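Local coordinates for NikO protein (Streptomyces tendae, PDB 4FQD) that transfers an enolpyruvyl group in nikkomycin biosynthesis and belongs to the MurA branch of the EPSP synthase family, at residues I18-N22 against A419-G424; G26-T30 against L283-G287; L323-P329 against Y353-T358; E376-R381 against C395-R399. The protein carries 4 engineered substitutions. One frame throughout, in Å; residues are numbered along the deposited sequence.

Interaction 1. Residues I18-N22 against A419-G424; sequences IHGGN and ALAVPG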
loop_
_atom_site.group_PDB
_atom_site.type_symbol
_atom_site.label_atom_id
_atom_site.label_comp_id
_atom_site.label_asym_id
_atom_site.label_seq_id
_atom_site.Cartn_x
_atom_site.Cartn_y
_atom_site.Cartn_z
ATOM N N ILE A 18 -29.901 16.179 -8.692
ATOM C CA ILE A 18 -28.675 16.846 -9.112
ATOM C C ILE A 18 -28.618 17.101 -10.616
ATOM O O ILE A 18 -28.798 16.188 -11.421
ATOM C CB ILE A 18 -27.426 16.037 -8.698
ATOM C CG1 ILE A 18 -27.431 15.772 -7.192
ATOM C CG2 ILE A 18 -26.155 16.764 -9.110
ATOM C CD1 ILE A 18 -27.651 14.322 -6.828
ATOM N N HIS A 19 -28.369 18.353 -10.985
ATOM C CA HIS A 19 -28.130 18.715 -12.375
ATOM C C HIS A 19 -26.700 19.217 -12.533
ATOM O O HIS A 19 -26.432 20.410 -12.391
ATOM C CB HIS A 19 -29.115 19.790 -12.837
ATOM C CG HIS A 19 -30.541 19.336 -12.860
ATOM N ND1 HIS A 19 -31.402 19.524 -11.800
ATOM C CD2 HIS A 19 -31.259 18.700 -13.816
ATOM C CE1 HIS A 19 -32.587 19.026 -12.103
ATOM N NE2 HIS A 19 -32.528 18.519 -13.321
ATOM N N GLY A 20 -25.784 18.299 -12.819
ATOM C CA GLY A 20 -24.378 18.642 -12.934
ATOM C C GLY A 20 -24.020 19.240 -14.280
ATOM O O GLY A 20 -24.870 19.371 -15.160
ATOM N N GLY A 21 -22.750 19.598 -14.439
ATOM C CA GLY A 21 -22.277 20.206 -15.669
ATOM C C GLY A 21 -21.989 21.683 -15.487
ATOM O O GLY A 21 -21.469 22.342 -16.388
ATOM N N ASN A 22 -22.332 22.205 -14.315
ATOM C CA ASN A 22 -22.091 23.607 -14.004
ATOM C C ASN A 22 -20.800 23.803 -13.218
ATOM O O ASN A 22 -20.489 23.028 -12.314
ATOM C CB ASN A 22 -23.275 24.197 -13.234
ATOM C CG ASN A 22 -24.577 24.092 -14.001
ATOM O OD1 ASN A 22 -24.822 24.853 -14.937
ATOM N ND2 ASN A 22 -25.424 23.147 -13.606
ATOM N N ALA A 419 -21.603 13.462 -9.162
ATOM C CA ALA A 419 -22.845 13.755 -9.869
ATOM C C ALA A 419 -22.827 15.162 -10.458
ATOM O O ALA A 419 -23.388 15.404 -11.527
ATOM C CB ALA A 419 -24.036 13.583 -8.943
ATOM N N LEU A 420 -22.178 16.085 -9.755
ATOM C CA LEU A 420 -22.085 17.470 -10.207
ATOM C C LEU A 420 -21.203 17.610 -11.445
ATOM O O LEU A 420 -21.224 18.640 -12.119
ATOM C CB LEU A 420 -21.566 18.367 -9.081
ATOM C CG LEU A 420 -22.536 18.641 -7.932
ATOM C CD1 LEU A 420 -21.832 19.361 -6.792
ATOM C CD2 LEU A 420 -23.728 19.449 -8.421
ATOM N N ALA A 421 -20.427 16.573 -11.740
ATOM C CA ALA A 421 -19.571 16.572 -12.919
ATOM C C ALA A 421 -20.332 16.075 -14.143
ATOM O O ALA A 421 -19.993 16.414 -15.276
ATOM C CB ALA A 421 -18.338 15.718 -12.678
ATOM N N VAL A 422 -21.365 15.271 -13.906
ATOM C CA VAL A 422 -22.158 14.689 -14.983
ATOM C C VAL A 422 -23.130 15.698 -15.589
ATOM O O VAL A 422 -24.004 16.216 -14.896
ATOM C CB VAL A 422 -22.955 13.464 -14.491
ATOM C CG1 VAL A 422 -23.918 12.989 -15.566
ATOM C CG2 VAL A 422 -22.009 12.348 -14.076
ATOM N N PRO A 423 -22.984 15.970 -16.894
ATOM C CA PRO A 423 -23.855 16.918 -17.599
ATOM C C PRO A 423 -25.259 16.355 -17.814
ATOM O O PRO A 423 -25.647 16.074 -18.947
ATOM C CB PRO A 423 -23.145 17.102 -18.942
ATOM C CG PRO A 423 -22.420 15.818 -19.153
ATOM C CD PRO A 423 -21.977 15.374 -17.788
ATOM N N GLY A 424 -26.011 16.199 -16.729
ATOM C CA GLY A 424 -27.354 15.657 -16.803
ATOM C C GLY A 424 -27.995 15.535 -15.435
ATOM O O GLY A 424 -27.508 16.109 -14.462
HETATM O O HOH W 1 -22.085 21.131 -11.434
#
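The methyl CG2 of I18 reaches across to A419 and L420, where helix 409-419 gives way to the loop: it lies 3.8 Å from CB of A419 and 3.7 Å from CD2 of L420. That branch is anti to the backbone N (CG1 takes the place beside N, chi1 -55°), which turns it toward that pair. L420 starts out pointing away, but its CD2 branch turns back, and the two side chains cross at about a right angle. Past I18 the contact passes to main chain, because G20 and G21 have no side chains and the backbones come together, with the CA atoms of G20 and L420 only 3.8 Å apart. The N-H of G20 reaches O of G424 at 3.2 Å, within the carbonyl plane, but the bond is bent, 138° at the hydrogen. The straighter bond runs from N of G21 to O of L420, 2.9 Å, its donor standing above the carbonyl plane. L420 O takes a second hydrogen from water 1, which also donates to O of N22 and so bridges the two segments. Strand 14-19 thus finishes against the loop linking helix 409-419 to strand 425-429, with T426 and L428 of that strand beside A419 and I18, strand 451-456 along H19, and L278 of helix 265-278 behind L420 and A421.

Interaction 2. Residues G26-T30 against L283-G287; sequences GAVRT and LRITG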
loop_
_atom_site.group_PDB
_atom_site.type_symbol
_atom_site.label_atom_id
_atom_site.label_comp_id
_atom_site.label_asym_id
_atom_site.label_seq_id
_atom_site.Cartn_x
_atom_site.Cartn_y
_atom_site.Cartn_z
ATOM N N GLY A 26 -16.377 30.731 -6.117
ATOM C CA GLY A 26 -16.620 31.450 -4.881
ATOM C C GLY A 26 -15.662 31.039 -3.780
ATOM O O GLY A 26 -14.572 30.533 -4.047
ATOM N N ALA A 27 -16.072 31.259 -2.537
ATOM C CA ALA A 27 -15.255 30.898 -1.387
ATOM C C ALA A 27 -16.042 30.027 -0.416
ATOM O O ALA A 27 -17.260 30.160 -0.294
ATOM C CB ALA A 27 -14.741 32.145 -0.687
ATOM N N VAL A 28 -15.338 29.131 0.267
ATOM C CA VAL A 28 -15.958 28.270 1.267
ATOM C C VAL A 28 -15.236 28.387 2.604
ATOM O O VAL A 28 -14.011 28.493 2.652
ATOM C CB VAL A 28 -15.967 26.792 0.822
ATOM C CG1 VAL A 28 -16.952 26.583 -0.316
ATOM C CG2 VAL A 28 -14.572 26.346 0.415
ATOM N N ARG A 29 -16.001 28.380 3.690
ATOM C CA ARG A 29 -15.414 28.382 5.022
ATOM C C ARG A 29 -15.656 27.042 5.705
ATOM O O ARG A 29 -16.772 26.519 5.699
ATOM C CB ARG A 29 -15.958 29.539 5.870
ATOM C CG ARG A 29 -17.465 29.542 6.048
ATOM C CD ARG A 29 -17.913 30.691 6.939
ATOM N NE ARG A 29 -17.348 30.603 8.284
ATOM C CZ ARG A 29 -16.712 31.599 8.893
ATOM N NH1 ARG A 29 -16.557 32.765 8.280
ATOM N NH2 ARG A 29 -16.231 31.431 10.119
ATOM N N THR A 30 -14.599 26.485 6.282
ATOM C CA THR A 30 -14.683 25.183 6.926
ATOM C C THR A 30 -15.212 25.293 8.348
ATOM O O THR A 30 -15.154 26.357 8.965
ATOM C CB THR A 30 -13.309 24.488 6.962
ATOM O OG1 THR A 30 -12.371 25.321 7.653
ATOM C CG2 THR A 30 -12.805 24.226 5.552
ATOM N N LEU A 283 -10.381 27.641 -6.129
ATOM C CA LEU A 283 -11.337 27.674 -5.030
ATOM C C LEU A 283 -10.656 27.983 -3.701
ATOM O O LEU A 283 -9.818 27.216 -3.224
ATOM C CB LEU A 283 -12.080 26.341 -4.935
ATOM C CG LEU A 283 -13.234 26.292 -3.933
ATOM C CD1 LEU A 283 -14.361 27.210 -4.381
ATOM C CD2 LEU A 283 -13.734 24.868 -3.752
ATOM N N ARG A 284 -11.028 29.109 -3.103
ATOM C CA ARG A 284 -10.456 29.520 -1.828
ATOM C C ARG A 284 -11.189 28.840 -0.676
ATOM O O ARG A 284 -12.413 28.925 -0.569
ATOM C CB ARG A 284 -10.520 31.040 -1.683
ATOM C CG ARG A 284 -9.308 31.652 -1.002
ATOM C CD ARG A 284 -9.337 33.167 -1.101
ATOM N NE ARG A 284 -10.522 33.728 -0.458
ATOM C CZ ARG A 284 -10.564 34.120 0.810
ATOM N NH1 ARG A 284 -9.486 34.016 1.572
ATOM N NH2 ARG A 284 -11.682 34.617 1.317
ATOM N N ILE A 285 -10.433 28.159 0.179
ATOM C CA ILE A 285 -11.001 27.427 1.305
ATOM C C ILE A 285 -10.422 27.953 2.615
ATOM O O ILE A 285 -9.235 27.782 2.889
ATOM C CB ILE A 285 -10.704 25.921 1.189
ATOM C CG1 ILE A 285 -11.036 25.419 -0.218
ATOM C CG2 ILE A 285 -11.475 25.142 2.242
ATOM C CD1 ILE A 285 -10.423 24.076 -0.550
ATOM N N THR A 286 -11.264 28.587 3.424
ATOM C CA THR A 286 -10.795 29.249 4.638
ATOM C C THR A 286 -11.098 28.464 5.912
ATOM O O THR A 286 -11.952 27.577 5.929
ATOM C CB THR A 286 -11.391 30.663 4.777
ATOM O OG1 THR A 286 -12.810 30.572 4.961
ATOM C CG2 THR A 286 -11.092 31.494 3.536
ATOM N N GLY A 287 -10.387 28.810 6.981
ATOM C CA GLY A 287 -10.565 28.177 8.274
ATOM C C GLY A 287 -9.465 28.613 9.219
ATOM O O GLY A 287 -8.298 28.643 8.833
#
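V28 and I285 sit level in two parallel strands, and their main chains satisfy each other through a short ladder. V28 gives its N-H to O of R284 (3.0 Å, N-H...O 171°) and its O takes the N-H of T286 (2.9 Å, 174°), both donors lying nearly along the C=O axis. At its other end T286 is gripped too: its O takes hydrogens from N and OG1 of T30, each at 2.9 Å. The hydroxyl is a definite donor here: with chi1 at 58° OG1 stands between the backbone N and the carbonyl carbon and folds back on the same acceptor as its own N-H. CG2 of T30 is thereby left against CG2 of I285 (3.7 Å), beside the V28 CG2 to I285 CG1 contact. The charged end of R284 is answered outside the pair, its NH1 forming a salt bridge with E317 of the next strand. V28 and I285 face helix 265-278, where W271 lies against both, while A27, R29, R284 and T286 are on the other face. Strand 27-29 is an outermost strand of a mixed four-stranded sheet, with helix 265-278 packed on the V28 and I285 face, an arrangement typical of the inverse beta/alpha barrel of the enolpyruvyl transferases.

Interaction 3. Residues L323-P329 against Y353-T358; sequences LTKPLRP and YAEGPT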
loop_
_atom_site.group_PDB
_atom_site.type_symbol
_atom_site.label_atom_id
_atom_site.label_comp_id
_atom_site.label_asym_id
_atom_site.label_seq_id
_atom_site.Cartn_x
_atom_site.Cartn_y
_atom_site.Cartn_z
ATOM N N LEU A 323 -8.366 21.392 -12.659
ATOM C CA LEU A 323 -7.491 20.635 -13.547
ATOM C C LEU A 323 -6.975 21.474 -14.710
ATOM O O LEU A 323 -7.727 22.226 -15.331
ATOM C CB LEU A 323 -8.215 19.399 -14.085
ATOM C CG LEU A 323 -8.462 18.265 -13.091
ATOM C CD1 LEU A 323 -9.218 17.129 -13.759
ATOM C CD2 LEU A 323 -7.144 17.772 -12.522
ATOM N N THR A 324 -5.685 21.343 -14.992
ATOM C CA THR A 324 -5.081 21.979 -16.156
ATOM C C THR A 324 -4.606 20.894 -17.113
ATOM O O THR A 324 -4.310 21.157 -18.278
ATOM C CB THR A 324 -3.891 22.872 -15.762
ATOM O OG1 THR A 324 -2.936 22.099 -15.025
ATOM C CG2 THR A 324 -4.360 24.035 -14.904
ATOM N N LYS A 325 -4.546 19.671 -16.597
ATOM C CA LYS A 325 -4.134 18.506 -17.365
ATOM C C LYS A 325 -4.505 17.259 -16.566
ATOM O O LYS A 325 -4.786 17.359 -15.371
ATOM C CB LYS A 325 -2.626 18.554 -17.638
ATOM C CG LYS A 325 -1.758 18.494 -16.395
ATOM C CD LYS A 325 -0.287 18.585 -16.764
ATOM C CE LYS A 325 0.602 18.368 -15.552
ATOM N NZ LYS A 325 0.357 19.377 -14.487
ATOM N N PRO A 326 -4.534 16.085 -17.220
ATOM C CA PRO A 326 -4.828 14.838 -16.505
ATOM C C PRO A 326 -3.890 14.597 -15.322
ATOM O O PRO A 326 -2.731 15.009 -15.353
ATOM C CB PRO A 326 -4.608 13.768 -17.575
ATOM C CG PRO A 326 -4.932 14.458 -18.850
ATOM C CD PRO A 326 -4.455 15.872 -18.679
ATOM N N LEU A 327 -4.402 13.940 -14.287
ATOM C CA LEU A 327 -3.615 13.655 -13.094
ATOM C C LEU A 327 -2.768 12.398 -13.264
ATOM O O LEU A 327 -2.868 11.698 -14.272
ATOM C CB LEU A 327 -4.527 13.508 -11.876
ATOM C CG LEU A 327 -5.297 14.758 -11.444
ATOM C CD1 LEU A 327 -6.185 14.456 -10.248
ATOM C CD2 LEU A 327 -4.336 15.896 -11.131
ATOM N N ARG A 328 -1.929 12.126 -12.272
ATOM C CA ARG A 328 -1.115 10.918 -12.262
ATOM C C ARG A 328 -1.651 9.920 -11.241
ATOM O O ARG A 328 -2.071 10.309 -10.151
ATOM C CB ARG A 328 0.346 11.254 -11.959
ATOM C CG ARG A 328 1.122 11.784 -13.155
ATOM C CD ARG A 328 1.691 13.164 -12.881
ATOM N NE ARG A 328 2.422 13.213 -11.619
ATOM C CZ ARG A 328 3.022 14.301 -11.147
ATOM N NH1 ARG A 328 3.664 14.258 -9.987
ATOM N NH2 ARG A 328 2.980 15.435 -11.834
ATOM N N PRO A 329 -1.643 8.628 -11.597
ATOM C CA PRO A 329 -2.155 7.578 -10.711
ATOM C C PRO A 329 -1.227 7.327 -9.529
ATOM O O PRO A 329 -0.024 7.579 -9.618
ATOM C CB PRO A 329 -2.195 6.349 -11.621
ATOM C CG PRO A 329 -1.123 6.599 -12.621
ATOM C CD PRO A 329 -1.138 8.080 -12.868
ATOM N N TYR A 353 -9.663 10.704 -12.813
ATOM C CA TYR A 353 -9.168 11.725 -13.727
ATOM C C TYR A 353 -7.673 11.562 -13.976
ATOM O O TYR A 353 -7.069 12.340 -14.714
ATOM C CB TYR A 353 -9.465 13.121 -13.178
ATOM C CG TYR A 353 -10.934 13.478 -13.176
ATOM C CD1 TYR A 353 -11.784 13.002 -12.186
ATOM C CD2 TYR A 353 -11.470 14.297 -14.162
ATOM C CE1 TYR A 353 -13.128 13.327 -12.180
ATOM C CE2 TYR A 353 -12.812 14.628 -14.164
ATOM C CZ TYR A 353 -13.636 14.141 -13.171
ATOM O OH TYR A 353 -14.972 14.468 -13.169
ATOM N N ALA A 354 -7.081 10.546 -13.356
ATOM C CA ALA A 354 -5.668 10.252 -13.549
ATOM C C ALA A 354 -5.477 9.297 -14.720
ATOM O O ALA A 354 -6.367 8.510 -15.036
ATOM C CB ALA A 354 -5.071 9.662 -12.281
ATOM N N GLU A 355 -4.319 9.371 -15.365
ATOM C CA GLU A 355 -4.019 8.492 -16.490
ATOM C C GLU A 355 -3.287 7.231 -16.043
ATOM O O GLU A 355 -2.056 7.186 -16.023
ATOM C CB GLU A 355 -3.217 9.232 -17.561
ATOM C CG GLU A 355 -4.042 10.238 -18.343
ATOM C CD GLU A 355 -3.290 10.826 -19.519
ATOM O OE1 GLU A 355 -2.048 10.694 -19.561
ATOM O OE2 GLU A 355 -3.942 11.417 -20.406
ATOM N N GLY A 356 -4.057 6.208 -15.689
ATOM C CA GLY A 356 -3.496 4.961 -15.211
ATOM C C GLY A 356 -4.290 4.399 -14.049
ATOM O O GLY A 356 -5.293 4.982 -13.639
ATOM N N PRO A 357 -3.844 3.256 -13.512
ATOM C CA PRO A 357 -4.530 2.578 -12.409
ATOM C C PRO A 357 -4.187 3.188 -11.055
ATOM O O PRO A 357 -3.010 3.368 -10.743
ATOM C CB PRO A 357 -3.977 1.145 -12.474
ATOM C CG PRO A 357 -3.117 1.082 -13.718
ATOM C CD PRO A 357 -2.693 2.479 -13.995
ATOM N N THR A 358 -5.207 3.504 -10.265
ATOM C CA THR A 358 -5.000 3.940 -8.889
ATOM C C THR A 358 -5.363 2.809 -7.935
ATOM O O THR A 358 -6.483 2.302 -7.959
ATOM C CB THR A 358 -5.834 5.190 -8.549
ATOM O OG1 THR A 358 -5.246 6.341 -9.168
ATOM C CG2 THR A 358 -5.877 5.409 -7.043
#
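L323 opens the contact with its CD1 methyl, which comes obliquely to the Y353 ring, 3.6 Å from CD2; the two side chains stand at about a right angle. The chain then loops out and returns at P326, whose CB and CG cross the E355 side chain obliquely, CG being 3.6 Å from OE2. E355 presents its length here because CG lies beside its own backbone N (chi1 -73°) and the chain is extended beyond it. L327 makes the one backbone bridge, with A354: its N-H goes to O of Y353 (3.1 Å) and its O accepts from N of E355 (3.0 Å), both donors well out of the carbonyl plane they address. Its CB meanwhile packs on CB of A354 at 3.9 Å. R328 turns its side chain away, though its carbonyl carbon rests on that same alanine methyl. P329 closes the walk, laying CD 3.4 Å from O of E355 and CB 3.2 Å from O of P357. The loop then passes into strand 331-334, which runs parallel to strand 356-362; P329 packs on P357 and T358 of the latter. L323 and Y353 both lean on L277 of helix 265-278, and L327 on V309.

Interaction 4. Residues E376-R381 against C395-R399; sequences EALGIR and CPPHR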
loop_
_atom_site.group_PDB
_atom_site.type_symbol
_atom_site.label_atom_id
_atom_site.label_comp_id
_atom_site.label_asym_id
_atom_site.label_seq_id
_atom_site.Cartn_x
_atom_site.Cartn_y
_atom_site.Cartn_z
ATOM N N GLU A 376 -19.677 3.396 -10.242
ATOM C CA GLU A 376 -19.680 2.572 -11.446
ATOM C C GLU A 376 -20.827 2.967 -12.370
ATOM O O GLU A 376 -20.686 2.956 -13.593
ATOM C CB GLU A 376 -19.809 1.094 -11.071
ATOM C CG GLU A 376 -19.463 0.131 -12.191
ATOM C CD GLU A 376 -18.021 -0.329 -12.131
ATOM O OE1 GLU A 376 -17.431 -0.281 -11.032
ATOM O OE2 GLU A 376 -17.478 -0.736 -13.179
ATOM N N ALA A 377 -21.963 3.316 -11.772
ATOM C CA ALA A 377 -23.151 3.700 -12.526
ATOM C C ALA A 377 -22.941 5.002 -13.291
ATOM O O ALA A 377 -23.570 5.233 -14.325
ATOM C CB ALA A 377 -24.352 3.817 -11.597
ATOM N N LEU A 378 -22.054 5.850 -12.781
ATOM C CA LEU A 378 -21.780 7.137 -13.411
ATOM C C LEU A 378 -20.803 7.013 -14.577
ATOM O O LEU A 378 -20.674 7.930 -15.387
ATOM C CB LEU A 378 -21.252 8.139 -12.382
ATOM C CG LEU A 378 -22.246 8.585 -11.308
ATOM C CD1 LEU A 378 -21.595 9.571 -10.355
ATOM C CD2 LEU A 378 -23.490 9.189 -11.944
ATOM N N GLY A 379 -20.120 5.876 -14.659
ATOM C CA GLY A 379 -19.182 5.631 -15.740
ATOM C C GLY A 379 -17.772 5.358 -15.256
ATOM O O GLY A 379 -16.904 4.965 -16.035
ATOM N N ILE A 380 -17.544 5.565 -13.964
ATOM C CA ILE A 380 -16.233 5.338 -13.368
ATOM C C ILE A 380 -15.945 3.843 -13.239
ATOM O O ILE A 380 -16.761 3.088 -12.713
ATOM C CB ILE A 380 -16.126 6.011 -11.986
ATOM C CG1 ILE A 380 -16.470 7.497 -12.095
ATOM C CG2 ILE A 380 -14.735 5.822 -11.403
ATOM C CD1 ILE A 380 -16.415 8.238 -10.779
ATOM N N ARG A 381 -14.781 3.422 -13.726
ATOM C CA ARG A 381 -14.401 2.013 -13.712
ATOM C C ARG A 381 -13.678 1.650 -12.419
ATOM O O ARG A 381 -12.589 2.156 -12.148
ATOM C CB ARG A 381 -13.490 1.701 -14.899
ATOM C CG ARG A 381 -13.969 2.249 -16.233
ATOM C CD ARG A 381 -14.908 1.289 -16.939
ATOM N NE ARG A 381 -14.769 1.380 -18.389
ATOM C CZ ARG A 381 -15.410 2.262 -19.150
ATOM N NH1 ARG A 381 -16.240 3.135 -18.599
ATOM N NH2 ARG A 381 -15.218 2.272 -20.461
ATOM N N CYS A 395 -11.322 7.591 -16.291
ATOM C CA CYS A 395 -12.713 7.161 -16.363
ATOM C C CYS A 395 -13.632 8.128 -15.619
ATOM O O CYS A 395 -14.302 7.738 -14.662
ATOM C CB CYS A 395 -12.864 5.748 -15.793
ATOM S SG CYS A 395 -12.226 5.552 -14.111
ATOM N N PRO A 396 -13.677 9.394 -16.065
ATOM C CA PRO A 396 -14.478 10.396 -15.354
ATOM C C PRO A 396 -15.968 10.106 -15.474
ATOM O O PRO A 396 -16.402 9.573 -16.495
ATOM C CB PRO A 396 -14.128 11.696 -16.081
ATOM C CG PRO A 396 -13.768 11.266 -17.454
ATOM C CD PRO A 396 -13.096 9.933 -17.307
ATOM N N PRO A 397 -16.746 10.446 -14.434
ATOM C CA PRO A 397 -18.195 10.222 -14.435
ATOM C C PRO A 397 -18.877 11.047 -15.521
ATOM O O PRO A 397 -18.560 12.226 -15.682
ATOM C CB PRO A 397 -18.625 10.704 -13.046
ATOM C CG PRO A 397 -17.556 11.658 -12.624
ATOM C CD PRO A 397 -16.288 11.111 -13.202
ATOM N N HIS A 398 -19.799 10.433 -16.257
ATOM C CA HIS A 398 -20.451 11.118 -17.367
ATOM C C HIS A 398 -21.888 10.657 -17.594
ATOM O O HIS A 398 -22.697 11.397 -18.150
ATOM C CB HIS A 398 -19.634 10.946 -18.652
ATOM C CG HIS A 398 -19.507 9.524 -19.104
ATOM N ND1 HIS A 398 -18.533 8.674 -18.624
ATOM C CD2 HIS A 398 -20.229 8.802 -19.994
ATOM C CE1 HIS A 398 -18.662 7.490 -19.196
ATOM N NE2 HIS A 398 -19.684 7.543 -20.032
ATOM N N ARG A 399 -22.202 9.440 -17.164
ATOM C CA ARG A 399 -23.526 8.867 -17.392
ATOM C C ARG A 399 -24.604 9.515 -16.525
ATOM O O ARG A 399 -24.535 9.461 -15.298
ATOM C CB ARG A 399 -23.500 7.355 -17.155
ATOM C CG ARG A 399 -22.562 6.605 -18.085
ATOM C CD ARG A 399 -22.441 5.144 -17.690
ATOM N NE ARG A 399 -21.484 4.433 -18.531
ATOM C CZ ARG A 399 -21.033 3.209 -18.277
ATOM N NH1 ARG A 399 -21.450 2.556 -17.200
ATOM N NH2 ARG A 399 -20.161 2.639 -19.098
HETATM O O HOH W 2 -15.479 6.694 -17.672
#
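L378 O, at the end of helix 372-378, is held by two backbone donors of the opposing loop: N of H398 and N of R399 each reach it at 2.8 Å, from opposite faces of the carbonyl plane. A third bond uses sulfur as acceptor, N of R381 pointing at SG of C395 (3.3 Å, N-H...S 155°). The thiol is placed for this by a chi1 of 55°, which holds SG between the cysteine's backbone N and carbonyl carbon. Water 2 donates to O of G379 and to O of P396, joining the two segments again. P396 O also receives ND1 of H398 almost straight (176°) and in the ring plane; this fixes the rotation of the imidazole, one face of which lies toward O of L378. G379 is where the chain leaves the helix with positive phi, a Schellman motif that turns it out toward strand 382-385. Its bare CA is covered by R399, whose side chain runs extended from CG to NE; CA of G379 lies 3.7 Å above the plane of the R399 guanidinium, offset toward its rim. NH2 of R399 stands 4.0 Å from NH1 of R381, a like-charge approach that is probably mildly repulsive. The apolar contacts lie on the buried side. CB of L378 meets CB of P397 at 3.7 Å, and I380 lies alongside that same proline, its CD1 3.8 Å from CD, while its CG2 rests against SG of C395. Y353 backs the proline, and T402 and L404 of strand 402-405 touch L378.

In the fold
Interactions 1, 3 and 4 lie on the same side of the chain's centre, 12 to 20 Å apart between centres, and touch one another. Y353 of interaction 3 joins them, its OH packing on A421 of interaction 1 and on P397 of interaction 4, while V422 of interaction 1 packs on the loop 395-399. Interaction 2 stands apart, 21 to 28 Å from the others by centres, although strand 27-29 follows strand 14-19 directly. Along the chain interaction 1 encloses all the rest; 2, 3 and 4 come within it in series. Helix 265-278 touches interactions 1, 2 and 3, so one helix borders contacts from three different sheets, and the N-terminal strands are built into a region completed by distant sequence.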